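Local coordinates for protein cysteine hydrolase (Pseudomonas syringae pv. phaseolicola 1448A, PDB 3IRV) that probably acts as a hydrolase of the isochorismatase-like cysteine hydrolase family, with no particular substrate assigned, at residues Val27-Lys32 / Val117-Tyr122; Ser79-Met84 / Asn90-Leu95; Val133-Asp138 / Arg163-Ile168; Thr156-Val161 / Tyr202-Val207. All blocks are in the same frame, centred on the assembly; numbering follows the deposited sequence. Where two conformers were deposited one is given.

Contact 1: Val27-Lys32 / Val117-Tyr122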
# COMPACT_ATOMS: atom_id res chain seq x y z
N VAL A 27 -4.91 -16.42 -1.99
CA VAL A 27 -5.05 -16.31 -3.45
C VAL A 27 -5.90 -15.07 -3.75
O VAL A 27 -7.13 -15.07 -3.53
CB VAL A 27 -5.73 -17.56 -4.07
CG1 VAL A 27 -5.74 -17.44 -5.57
CG2 VAL A 27 -4.99 -18.87 -3.63
N VAL A 28 -5.24 -14.01 -4.20
CA VAL A 28 -5.91 -12.72 -4.32
C VAL A 28 -6.63 -12.55 -5.66
O VAL A 28 -5.97 -12.49 -6.72
CB VAL A 28 -4.89 -11.57 -4.14
CG1 VAL A 28 -5.62 -10.21 -4.18
CG2 VAL A 28 -4.07 -11.77 -2.84
N ASP A 29 -7.96 -12.49 -5.60
CA ASP A 29 -8.80 -12.01 -6.70
C ASP A 29 -8.57 -12.74 -8.04
O ASP A 29 -8.56 -12.12 -9.11
CB ASP A 29 -8.62 -10.49 -6.87
CG ASP A 29 -9.19 -9.71 -5.69
OD1 ASP A 29 -9.78 -10.35 -4.79
OD2 ASP A 29 -9.00 -8.48 -5.66
N MET A 30 -8.40 -14.06 -7.97
CA MET A 30 -8.33 -14.85 -9.21
C MET A 30 -9.73 -15.14 -9.77
O MET A 30 -10.15 -16.30 -9.94
CB MET A 30 -7.41 -16.07 -9.05
CG MET A 30 -5.92 -15.67 -8.88
SD MET A 30 -5.17 -14.77 -10.28
CE MET A 30 -4.92 -16.22 -11.41
N GLN A 31 -10.40 -14.04 -10.10
CA GLN A 31 -11.80 -14.03 -10.53
C GLN A 31 -11.86 -13.88 -12.04
O GLN A 31 -10.94 -13.31 -12.67
CB GLN A 31 -12.53 -12.86 -9.86
CG GLN A 31 -12.64 -12.98 -8.34
CD GLN A 31 -12.99 -11.68 -7.70
OE1 GLN A 31 -12.10 -10.92 -7.30
NE2 GLN A 31 -14.30 -11.37 -7.63
N LYS A 32 -12.98 -14.34 -12.63
CA LYS A 32 -13.10 -14.26 -14.10
C LYS A 32 -12.96 -12.83 -14.66
O LYS A 32 -12.42 -12.62 -15.74
CB LYS A 32 -14.43 -14.88 -14.55
CG LYS A 32 -14.50 -16.34 -14.21
CD LYS A 32 -15.89 -16.92 -14.46
CE LYS A 32 -15.80 -18.43 -14.55
NZ LYS A 32 -17.11 -19.11 -14.32
N VAL A 117 -12.95 -15.40 1.36
CA VAL A 117 -13.16 -14.13 2.05
C VAL A 117 -13.45 -13.06 1.02
O VAL A 117 -12.66 -12.87 0.08
CB VAL A 117 -11.89 -13.73 2.90
CG1 VAL A 117 -11.95 -12.28 3.37
CG2 VAL A 117 -11.71 -14.71 4.10
N ASP A 118 -14.60 -12.39 1.17
CA ASP A 118 -15.00 -11.35 0.21
C ASP A 118 -14.62 -9.97 0.73
O ASP A 118 -14.58 -9.74 1.94
CB ASP A 118 -16.51 -11.41 -0.06
CG ASP A 118 -16.93 -12.70 -0.79
OD1 ASP A 118 -16.07 -13.38 -1.39
OD2 ASP A 118 -18.13 -13.02 -0.76
N LYS A 119 -14.34 -9.04 -0.19
CA LYS A 119 -13.89 -7.70 0.20
C LYS A 119 -14.45 -6.66 -0.73
O LYS A 119 -14.71 -6.96 -1.89
CB LYS A 119 -12.36 -7.63 0.19
CG LYS A 119 -11.72 -7.89 -1.20
CD LYS A 119 -10.18 -8.03 -1.06
CE LYS A 119 -9.50 -8.36 -2.39
NZ LYS A 119 -9.43 -7.17 -3.30
N LEU A 120 -14.64 -5.45 -0.21
CA LEU A 120 -15.27 -4.37 -0.96
C LEU A 120 -14.28 -3.49 -1.74
O LEU A 120 -14.70 -2.68 -2.58
CB LEU A 120 -16.08 -3.45 -0.03
CG LEU A 120 -17.23 -4.08 0.76
CD1 LEU A 120 -17.81 -3.01 1.75
CD2 LEU A 120 -18.30 -4.62 -0.17
N PHE A 121 -13.00 -3.58 -1.40
CA PHE A 121 -12.02 -2.65 -1.97
C PHE A 121 -10.78 -3.48 -2.31
O PHE A 121 -10.91 -4.63 -2.75
CB PHE A 121 -11.74 -1.55 -0.94
CG PHE A 121 -11.64 -0.16 -1.51
CD1 PHE A 121 -12.18 0.93 -0.81
CD2 PHE A 121 -11.04 0.08 -2.73
CE1 PHE A 121 -12.09 2.24 -1.32
CE2 PHE A 121 -10.93 1.40 -3.24
CZ PHE A 121 -11.47 2.46 -2.53
N TYR A 122 -9.59 -2.92 -2.12
CA TYR A 122 -8.38 -3.63 -2.57
C TYR A 122 -7.78 -4.55 -1.50
O TYR A 122 -7.34 -5.68 -1.80
CB TYR A 122 -7.30 -2.66 -3.05
CG TYR A 122 -7.79 -1.68 -4.07
CD1 TYR A 122 -8.50 -2.09 -5.21
CD2 TYR A 122 -7.54 -0.32 -3.90
CE1 TYR A 122 -8.95 -1.15 -6.15
CE2 TYR A 122 -7.98 0.63 -4.84
CZ TYR A 122 -8.68 0.21 -5.95
OH TYR A 122 -9.08 1.16 -6.86
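Asp29 and Lys119 face each other where strands 23-28 and 115-119 run out, with the two backbones well separated: the nearest pair across, Asp29 CA and Asp118 CA, is 9.3 Å apart. Side chains bridge that gap from opposite directions. The Asp29 carboxylate offers the syn lone pair of OD2 to Lys119 NZ, 2.7 Å away, making a buried salt bridge. Asp29 OD1 lies beside the last methylene instead, 3.1 Å from Lys119 CE. The lysine chain is straight until its end, where a bend at chi4 (75°) sets NZ among its acceptors. Besides Asp29 these are backbone carbonyls of the loop that follows its strand: Phe121 O, 3.0 Å from Lys119 NZ and met in the carbonyl plane on a lone pair, and Tyr122 O, also 3.0 Å from Lys119 NZ but with the donor well above its carbonyl plane. Three acceptors thus hold Lys119 NZ in position. Both side chains also touch Cys152, consistent with the Asp-Lys-Cys catalytic triad of this family. Strand 66-72 lies between the two strands in the parallel sheet, helix 149-162 supplies Cys152, and Tyr122 reaches on to the second subunit.

Contact 2: Ser79-Met84 / Asn90-Leu95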
# COMPACT_ATOMS: atom_id res chain seq x y z
N SER A 79 -24.55 0.85 -2.33
CA SER A 79 -24.57 1.10 -0.86
C SER A 79 -23.22 0.90 -0.18
O SER A 79 -23.00 1.42 0.93
CB SER A 79 -25.62 0.26 -0.15
OG SER A 79 -25.27 -1.11 -0.21
N ASP A 80 -22.31 0.21 -0.87
CA ASP A 80 -21.03 -0.20 -0.27
C ASP A 80 -19.86 0.25 -1.12
O ASP A 80 -18.74 -0.27 -0.97
CB ASP A 80 -20.98 -1.72 -0.06
CG ASP A 80 -21.31 -2.51 -1.32
OD1 ASP A 80 -21.46 -1.90 -2.43
OD2 ASP A 80 -21.38 -3.75 -1.22
N THR A 81 -20.11 1.22 -2.01
CA THR A 81 -19.05 1.81 -2.83
C THR A 81 -19.14 3.32 -2.76
O THR A 81 -20.20 3.92 -3.01
CB THR A 81 -19.11 1.37 -4.30
OG1 THR A 81 -20.41 1.67 -4.86
CG2 THR A 81 -18.80 -0.12 -4.42
N GLY A 82 -18.04 3.93 -2.34
CA GLY A 82 -17.91 5.39 -2.27
C GLY A 82 -16.71 5.76 -3.11
O GLY A 82 -16.84 5.97 -4.33
N ARG A 83 -15.53 5.82 -2.48
CA ARG A 83 -14.29 6.06 -3.23
C ARG A 83 -14.04 5.05 -4.36
O ARG A 83 -13.58 5.44 -5.42
CB ARG A 83 -13.08 6.17 -2.32
CG ARG A 83 -13.24 7.22 -1.18
CD ARG A 83 -13.30 8.67 -1.66
NE ARG A 83 -14.61 9.02 -2.19
CZ ARG A 83 -15.69 9.27 -1.44
NH1 ARG A 83 -16.84 9.55 -2.03
NH2 ARG A 83 -15.63 9.23 -0.08
N MET A 84 -14.39 3.78 -4.12
CA MET A 84 -14.22 2.74 -5.14
C MET A 84 -15.02 3.13 -6.41
O MET A 84 -14.52 2.98 -7.53
CB MET A 84 -14.66 1.36 -4.62
CG MET A 84 -14.41 0.23 -5.61
SD MET A 84 -12.66 -0.21 -5.97
CE MET A 84 -12.95 -1.03 -7.54
N ASN A 90 -17.88 2.22 -13.09
CA ASN A 90 -18.75 1.08 -13.43
C ASN A 90 -18.71 -0.04 -12.39
O ASN A 90 -19.25 -1.13 -12.63
CB ASN A 90 -18.38 0.54 -14.82
CG ASN A 90 -16.93 0.04 -14.91
OD1 ASN A 90 -16.09 0.35 -14.05
ND2 ASN A 90 -16.62 -0.73 -15.98
N VAL A 91 -18.06 0.21 -11.24
CA VAL A 91 -17.81 -0.88 -10.30
C VAL A 91 -19.08 -1.65 -9.92
O VAL A 91 -19.05 -2.87 -9.81
CB VAL A 91 -17.09 -0.40 -9.02
CG1 VAL A 91 -17.91 0.65 -8.25
CG2 VAL A 91 -16.68 -1.59 -8.14
N ASP A 92 -20.20 -0.94 -9.75
CA ASP A 92 -21.42 -1.63 -9.27
C ASP A 92 -22.01 -2.57 -10.31
O ASP A 92 -22.85 -3.41 -9.97
CB ASP A 92 -22.50 -0.65 -8.77
CG ASP A 92 -22.02 0.20 -7.59
OD1 ASP A 92 -21.19 -0.29 -6.78
OD2 ASP A 92 -22.44 1.36 -7.50
N GLN A 93 -21.59 -2.39 -11.56
CA GLN A 93 -22.10 -3.19 -12.67
C GLN A 93 -21.14 -4.27 -13.12
O GLN A 93 -21.47 -5.03 -14.04
CB GLN A 93 -22.40 -2.28 -13.87
CG GLN A 93 -23.72 -1.50 -13.74
CD GLN A 93 -23.62 -0.32 -12.80
OE1 GLN A 93 -22.71 0.51 -12.92
NE2 GLN A 93 -24.55 -0.24 -11.85
N ILE A 94 -19.93 -4.28 -12.57
CA ILE A 94 -18.94 -5.30 -12.96
C ILE A 94 -18.46 -6.20 -11.82
O ILE A 94 -18.03 -7.33 -12.07
CB ILE A 94 -17.74 -4.72 -13.73
CG1 ILE A 94 -16.97 -3.71 -12.88
CG2 ILE A 94 -18.23 -4.08 -15.06
CD1 ILE A 94 -15.65 -3.26 -13.51
N LEU A 95 -18.55 -5.70 -10.58
CA LEU A 95 -18.13 -6.49 -9.42
C LEU A 95 -19.32 -6.82 -8.51
O LEU A 95 -19.14 -7.26 -7.38
CB LEU A 95 -17.02 -5.77 -8.61
CG LEU A 95 -15.66 -5.60 -9.32
CD1 LEU A 95 -14.67 -4.90 -8.41
CD2 LEU A 95 -15.04 -6.91 -9.78
O HOH W 1 -22.53 -1.86 -4.91
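Thr81 and Asp92 pass side by side, pointing opposite ways, and are joined by one hydrogen bond, Thr81 OG1 giving its proton to the syn lone pair of Asp92 OD1 at 2.9 Å. With chi1 at 55° the hydroxyl sits between the backbone N and the carbonyl carbon, while the methyl CG2 turns to Val91 and meets its CG1 tip to tip at 4.0 Å. The apolar, closely packed part continues from there. Met84, bent at chi2 (68°), crosses Val91 at a slant, so that both Met84 CG and the methyl Met84 CE lie against Val91 CG2, the latter at 3.8 Å. The same methyl makes a looser contact with Leu95, Met84 CE to Leu95 CD1 being 4.3 Å.

On the other side of the hydrogen bond the fit is slacker and wetter. A water there donates to both Asp80 OD1, at 2.7 Å, and Asp92 OD1, at 2.8 Å, and so comes between two carboxylates that would otherwise probably repel. Arg75 pairs with Asp80, and Arg85 with Asp92 OD2 as well as Thr81 OG1, which should ease that repulsion further. Two short helices, 83-87 and the weakly bonded 91-94, are clasped in this way within the long excursion that links parallel strands 66-72 and 115-119 of the isochorismatase-type alpha/beta fold.

Contact 3: Val133-Asp138 / Arg163-Ile168. With PO4 (phosphate ion), chain C.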
# COMPACT_ATOMS: atom_id res chain seq x y z
N VAL A 133 -10.07 -15.22 10.50
CA VAL A 133 -9.75 -16.53 9.96
C VAL A 133 -8.28 -16.92 10.29
O VAL A 133 -8.00 -18.03 10.74
CB VAL A 133 -10.06 -16.57 8.45
CG1 VAL A 133 -9.53 -17.86 7.79
CG2 VAL A 133 -11.57 -16.39 8.21
N LEU A 134 -7.37 -15.96 10.12
CA LEU A 134 -5.95 -16.25 10.34
C LEU A 134 -5.65 -16.39 11.83
O LEU A 134 -5.02 -17.36 12.26
CB LEU A 134 -5.10 -15.11 9.75
CG LEU A 134 -5.16 -14.97 8.23
CD1 LEU A 134 -4.37 -13.72 7.80
CD2 LEU A 134 -4.54 -16.23 7.58
N ARG A 135 -6.11 -15.44 12.63
CA ARG A 135 -5.75 -15.51 14.06
C ARG A 135 -6.44 -16.65 14.79
O ARG A 135 -5.86 -17.24 15.69
CB ARG A 135 -6.00 -14.18 14.79
CG ARG A 135 -5.12 -13.02 14.28
CD ARG A 135 -3.61 -13.27 14.46
NE ARG A 135 -2.83 -12.07 14.15
CZ ARG A 135 -1.51 -12.01 14.07
NH1 ARG A 135 -0.75 -13.08 14.28
NH2 ARG A 135 -0.93 -10.84 13.76
N ALA A 136 -7.67 -17.00 14.36
CA ALA A 136 -8.36 -18.16 14.96
C ALA A 136 -7.53 -19.45 14.82
O ALA A 136 -7.57 -20.34 15.70
CB ALA A 136 -9.74 -18.34 14.33
N ARG A 137 -6.77 -19.56 13.72
CA ARG A 137 -5.93 -20.74 13.47
C ARG A 137 -4.49 -20.55 13.99
O ARG A 137 -3.64 -21.42 13.80
CB ARG A 137 -5.90 -21.03 11.96
CG ARG A 137 -5.37 -22.42 11.59
CD ARG A 137 -5.12 -22.51 10.10
NE ARG A 137 -4.63 -23.81 9.63
CZ ARG A 137 -5.41 -24.83 9.29
NH1 ARG A 137 -6.74 -24.74 9.39
NH2 ARG A 137 -4.86 -25.95 8.85
N ASP A 138 -4.23 -19.40 14.62
CA ASP A 138 -2.91 -19.01 15.12
C ASP A 138 -1.90 -18.87 13.98
O ASP A 138 -0.70 -19.16 14.16
CB ASP A 138 -2.37 -19.97 16.20
CG ASP A 138 -1.34 -19.31 17.12
OD1 ASP A 138 -1.30 -18.06 17.25
OD2 ASP A 138 -0.54 -20.07 17.71
N ARG A 163 0.06 -5.57 10.61
CA ARG A 163 -0.56 -6.40 11.66
C ARG A 163 0.44 -7.43 12.23
O ARG A 163 0.04 -8.32 13.01
CB ARG A 163 -1.75 -7.13 11.06
CG ARG A 163 -2.95 -6.22 10.87
CD ARG A 163 -3.91 -6.85 9.90
NE ARG A 163 -5.19 -6.11 9.85
CZ ARG A 163 -5.35 -4.97 9.18
NH1 ARG A 163 -4.31 -4.41 8.55
NH2 ARG A 163 -6.54 -4.38 9.17
N GLU A 164 1.71 -7.29 11.82
CA GLU A 164 2.85 -8.10 12.30
C GLU A 164 2.92 -9.50 11.66
O GLU A 164 3.65 -10.38 12.13
CB GLU A 164 2.92 -8.16 13.85
CG GLU A 164 3.25 -6.79 14.50
CD GLU A 164 4.58 -6.19 14.03
OE1 GLU A 164 5.58 -6.93 13.96
OE2 GLU A 164 4.65 -4.98 13.73
N TYR A 165 2.16 -9.71 10.57
CA TYR A 165 2.28 -10.98 9.85
C TYR A 165 3.63 -11.01 9.13
O TYR A 165 4.13 -9.98 8.68
CB TYR A 165 1.16 -11.15 8.83
CG TYR A 165 -0.19 -11.44 9.45
CD1 TYR A 165 -0.54 -12.73 9.84
CD2 TYR A 165 -1.11 -10.42 9.66
CE1 TYR A 165 -1.77 -13.03 10.44
CE2 TYR A 165 -2.36 -10.70 10.22
CZ TYR A 165 -2.67 -12.00 10.61
OH TYR A 165 -3.90 -12.27 11.17
N LYS A 166 4.18 -12.22 9.07
CA LYS A 166 5.35 -12.52 8.27
C LYS A 166 4.85 -12.83 6.85
O LYS A 166 4.19 -13.86 6.62
CB LYS A 166 6.08 -13.71 8.90
CG LYS A 166 6.44 -13.45 10.38
CD LYS A 166 7.01 -14.69 11.08
CE LYS A 166 7.46 -14.31 12.49
NZ LYS A 166 7.55 -15.49 13.40
N VAL A 167 5.14 -11.93 5.92
CA VAL A 167 4.54 -12.03 4.58
C VAL A 167 5.58 -12.50 3.55
O VAL A 167 6.70 -11.98 3.50
CB VAL A 167 3.95 -10.68 4.13
CG1 VAL A 167 3.22 -10.83 2.77
CG2 VAL A 167 2.97 -10.15 5.16
N ILE A 168 5.18 -13.48 2.74
CA ILE A 168 5.99 -13.97 1.62
C ILE A 168 5.22 -13.69 0.34
O ILE A 168 4.08 -14.16 0.19
CB ILE A 168 6.19 -15.49 1.69
CG1 ILE A 168 6.88 -15.87 3.00
CG2 ILE A 168 7.02 -15.94 0.49
CD1 ILE A 168 6.94 -17.38 3.24
P PO4 C . -5.62 -0.89 7.88
O1 PO4 C . -6.84 -1.79 7.94
O2 PO4 C . -4.41 -1.75 7.57
O3 PO4 C . -5.82 0.13 6.78
O4 PO4 C . -5.38 -0.15 9.18
O HOH W 2 1.96 -11.93 13.91
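The guanidinium of Arg135 lies flat on the ring of Tyr165, the two planes 20° apart and their centres separated by 4.0 Å. The side chains arrive from opposite directions, and the overlap is displaced toward the phenol end: Arg135 NE is 3.5 Å from Tyr165 CZ. CZ of Arg135 stands over the ring face, 28° off its normal, which makes this a cation-pi stack. A fold at chi2 (-61°) lays the arginine back over the tyrosine. Its plane is also fixed at the edge, where a water accepts from Arg135 NH1 at 3.0 Å and donates to Glu164 O. Arg163 O comes near the same plane, but the angle to Arg135 NH2 is too poor for a hydrogen bond.

The Leu134 side chain runs at a slant to that of Tyr165, with Leu134 CD1 3.7 Å from Tyr165 CZ and Leu134 CB 3.4 Å from Tyr165 OH. That hydroxyl finds its polar partner in Asp131, one turn back along helix 130-136. Tyr165 stands in the link of a beta-alpha-beta crossover, between helix 149-162 and strand 166-170. Glu164, with positive phi, ends that helix in a Schellman motif and turns the chain toward the strand.

The guanidinium of Arg163 leads away from Arg135 to a phosphate ion, probably from the crystallisation liquor. It grips the ion edge-on with two nearly straight bonds, Arg163 NH1 to phosphate O2 at 2.8 Å and Arg163 NH2 to phosphate O1 at 2.9 Å; the same NH1 also bonds Asp159 O, which helps place the group. His126 of both subunits and Arg163 of the second subunit bind the same phosphate at the dimer interface.

Contact 4: Thr156-Val161 / Tyr202-Val207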
# COMPACT_ATOMS: atom_id res chain seq x y z
N THR A 156 -2.81 -5.96 0.41
CA THR A 156 -2.87 -7.08 1.34
C THR A 156 -1.52 -7.32 2.07
O THR A 156 -1.48 -7.51 3.28
CB THR A 156 -3.37 -8.33 0.61
OG1 THR A 156 -4.63 -8.01 -0.02
CG2 THR A 156 -3.51 -9.54 1.57
N ILE A 157 -0.43 -7.30 1.31
CA ILE A 157 0.92 -7.38 1.88
C ILE A 157 1.23 -6.25 2.88
O ILE A 157 1.64 -6.53 4.01
CB ILE A 157 1.96 -7.42 0.76
CG1 ILE A 157 1.78 -8.71 -0.06
CG2 ILE A 157 3.39 -7.31 1.30
CD1 ILE A 157 2.60 -8.73 -1.39
N ARG A 158 1.03 -4.99 2.49
CA ARG A 158 1.26 -3.85 3.40
C ARG A 158 0.40 -3.95 4.65
O ARG A 158 0.89 -3.80 5.77
CB ARG A 158 0.93 -2.54 2.70
CG ARG A 158 1.87 -2.27 1.52
CD ARG A 158 1.43 -1.05 0.76
NE ARG A 158 2.26 -0.83 -0.44
CZ ARG A 158 2.94 0.28 -0.69
NH1 ARG A 158 2.90 1.30 0.15
NH2 ARG A 158 3.68 0.37 -1.80
N ASP A 159 -0.88 -4.27 4.46
CA ASP A 159 -1.78 -4.40 5.60
C ASP A 159 -1.45 -5.59 6.51
O ASP A 159 -1.62 -5.52 7.73
CB ASP A 159 -3.24 -4.42 5.13
CG ASP A 159 -3.65 -3.11 4.45
OD1 ASP A 159 -2.83 -2.14 4.40
OD2 ASP A 159 -4.83 -3.02 3.98
N GLY A 160 -0.91 -6.65 5.91
CA GLY A 160 -0.50 -7.82 6.66
C GLY A 160 0.72 -7.49 7.52
O GLY A 160 0.72 -7.78 8.72
N VAL A 161 1.76 -6.90 6.91
CA VAL A 161 2.96 -6.60 7.71
C VAL A 161 2.66 -5.62 8.86
O VAL A 161 3.20 -5.76 9.97
CB VAL A 161 4.18 -6.16 6.83
CG1 VAL A 161 3.98 -4.77 6.22
CG2 VAL A 161 5.47 -6.22 7.66
N TYR A 202 12.36 -4.94 0.09
CA TYR A 202 13.11 -3.96 0.89
C TYR A 202 12.30 -3.50 2.10
O TYR A 202 12.86 -3.15 3.14
CB TYR A 202 13.47 -2.75 0.03
CG TYR A 202 14.65 -1.95 0.54
CD1 TYR A 202 15.95 -2.25 0.12
CD2 TYR A 202 14.46 -0.87 1.42
CE1 TYR A 202 17.05 -1.49 0.58
CE2 TYR A 202 15.54 -0.11 1.88
CZ TYR A 202 16.82 -0.44 1.46
OH TYR A 202 17.87 0.32 1.94
N GLU A 203 10.97 -3.47 1.95
CA GLU A 203 10.13 -2.78 2.95
C GLU A 203 9.14 -3.67 3.71
O GLU A 203 8.76 -3.32 4.85
CB GLU A 203 9.27 -1.69 2.29
CG GLU A 203 9.97 -0.73 1.33
CD GLU A 203 10.94 0.22 2.00
OE1 GLU A 203 11.13 0.18 3.24
OE2 GLU A 203 11.55 1.02 1.25
N PHE A 204 8.63 -4.74 3.08
CA PHE A 204 7.43 -5.39 3.65
C PHE A 204 7.57 -6.86 4.04
O PHE A 204 6.79 -7.33 4.86
CB PHE A 204 6.21 -5.30 2.71
CG PHE A 204 5.92 -3.89 2.20
CD1 PHE A 204 5.90 -2.80 3.07
CD2 PHE A 204 5.61 -3.68 0.85
CE1 PHE A 204 5.62 -1.52 2.62
CE2 PHE A 204 5.34 -2.40 0.38
CZ PHE A 204 5.36 -1.32 1.26
N GLY A 205 8.49 -7.60 3.43
CA GLY A 205 8.62 -9.02 3.81
C GLY A 205 9.57 -9.76 2.87
O GLY A 205 10.57 -9.20 2.44
N GLU A 206 9.23 -11.02 2.58
CA GLU A 206 10.08 -11.87 1.75
C GLU A 206 9.53 -11.92 0.33
O GLU A 206 8.32 -11.96 0.13
CB GLU A 206 10.09 -13.31 2.28
CG GLU A 206 10.86 -14.26 1.36
CD GLU A 206 11.06 -15.65 1.89
OE1 GLU A 206 10.48 -16.03 2.95
OE2 GLU A 206 11.84 -16.38 1.23
N VAL A 207 10.42 -11.95 -0.66
CA VAL A 207 10.03 -12.33 -2.01
C VAL A 207 10.77 -13.63 -2.38
O VAL A 207 12.00 -13.72 -2.18
CB VAL A 207 10.35 -11.21 -3.05
CG1 VAL A 207 9.96 -11.68 -4.47
CG2 VAL A 207 9.57 -9.94 -2.70
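Arg158 runs extended from CG to NE, and Phe204, its CG opposite the carbonyl carbon with chi1 at -50°, carries its ring under the arginine chain, which passes slantwise over one face. That face takes the aliphatic part first: Arg158 CG stands 3.8 Å from the ring centroid, 19° off the normal, in a CH-pi contact. Further out the guanidinium turns one of its own faces to the rim, placing Arg158 CZ 3.5 Å from Phe204 CZ. The two planes are inclined at 52°, too steep for a flat stack. Glu203 CB closes over the opposite ring face, so the phenyl is held between aliphatic groups.

Nearer the backbone, Ile157 and Val161, one helical turn apart, both cross Phe204 at about a right angle. Ile157 CG2 packs on Phe204 CB at 3.7 Å, while Val161 CG2 presses against the backbone oxygen Phe204 O at 3.3 Å. Phe204 lies in the passage from helix 189-204 to strand 206-208, which completes a crossover from strand 166-170 to its parallel neighbour; a wider pi-type turn at 202-204 comes just before Gly205, whose positive phi takes the chain out of helical geometry.

The charged end of Arg158 pairs with Glu154 on its own helix and continues across the dimer interface to Asn150 and Thr155 of the second subunit. The Glu203 carboxylate bonds Tyr88 and Tyr179 of that subunit, and its backbone oxygen bonds Tyr122 there.

Along the chain contact 2 is nested within the loop closed by contact 1, while contacts 3 and 4 follow, their segments alternating. Contacts 1, 3 and 4 reach one parallel sheet. Contact 2 lies farther out, its centre about 14 Å from that of contact 1 and 28 Å from that of contact 3. It still packs on contact 1, Phe121 and Tyr122 touching Met84. Contact 4 lies on helix 149-162, which also carries Cys152 to contact 1; contact 3 lies on the turn after it and strand 166-170, sheet neighbour of 206-208, their centres about 12 Å apart. Every contact touches the second subunit; contact 1, with the probably catalytic Asp29 and Lys119, does so through Phe121 and Tyr122.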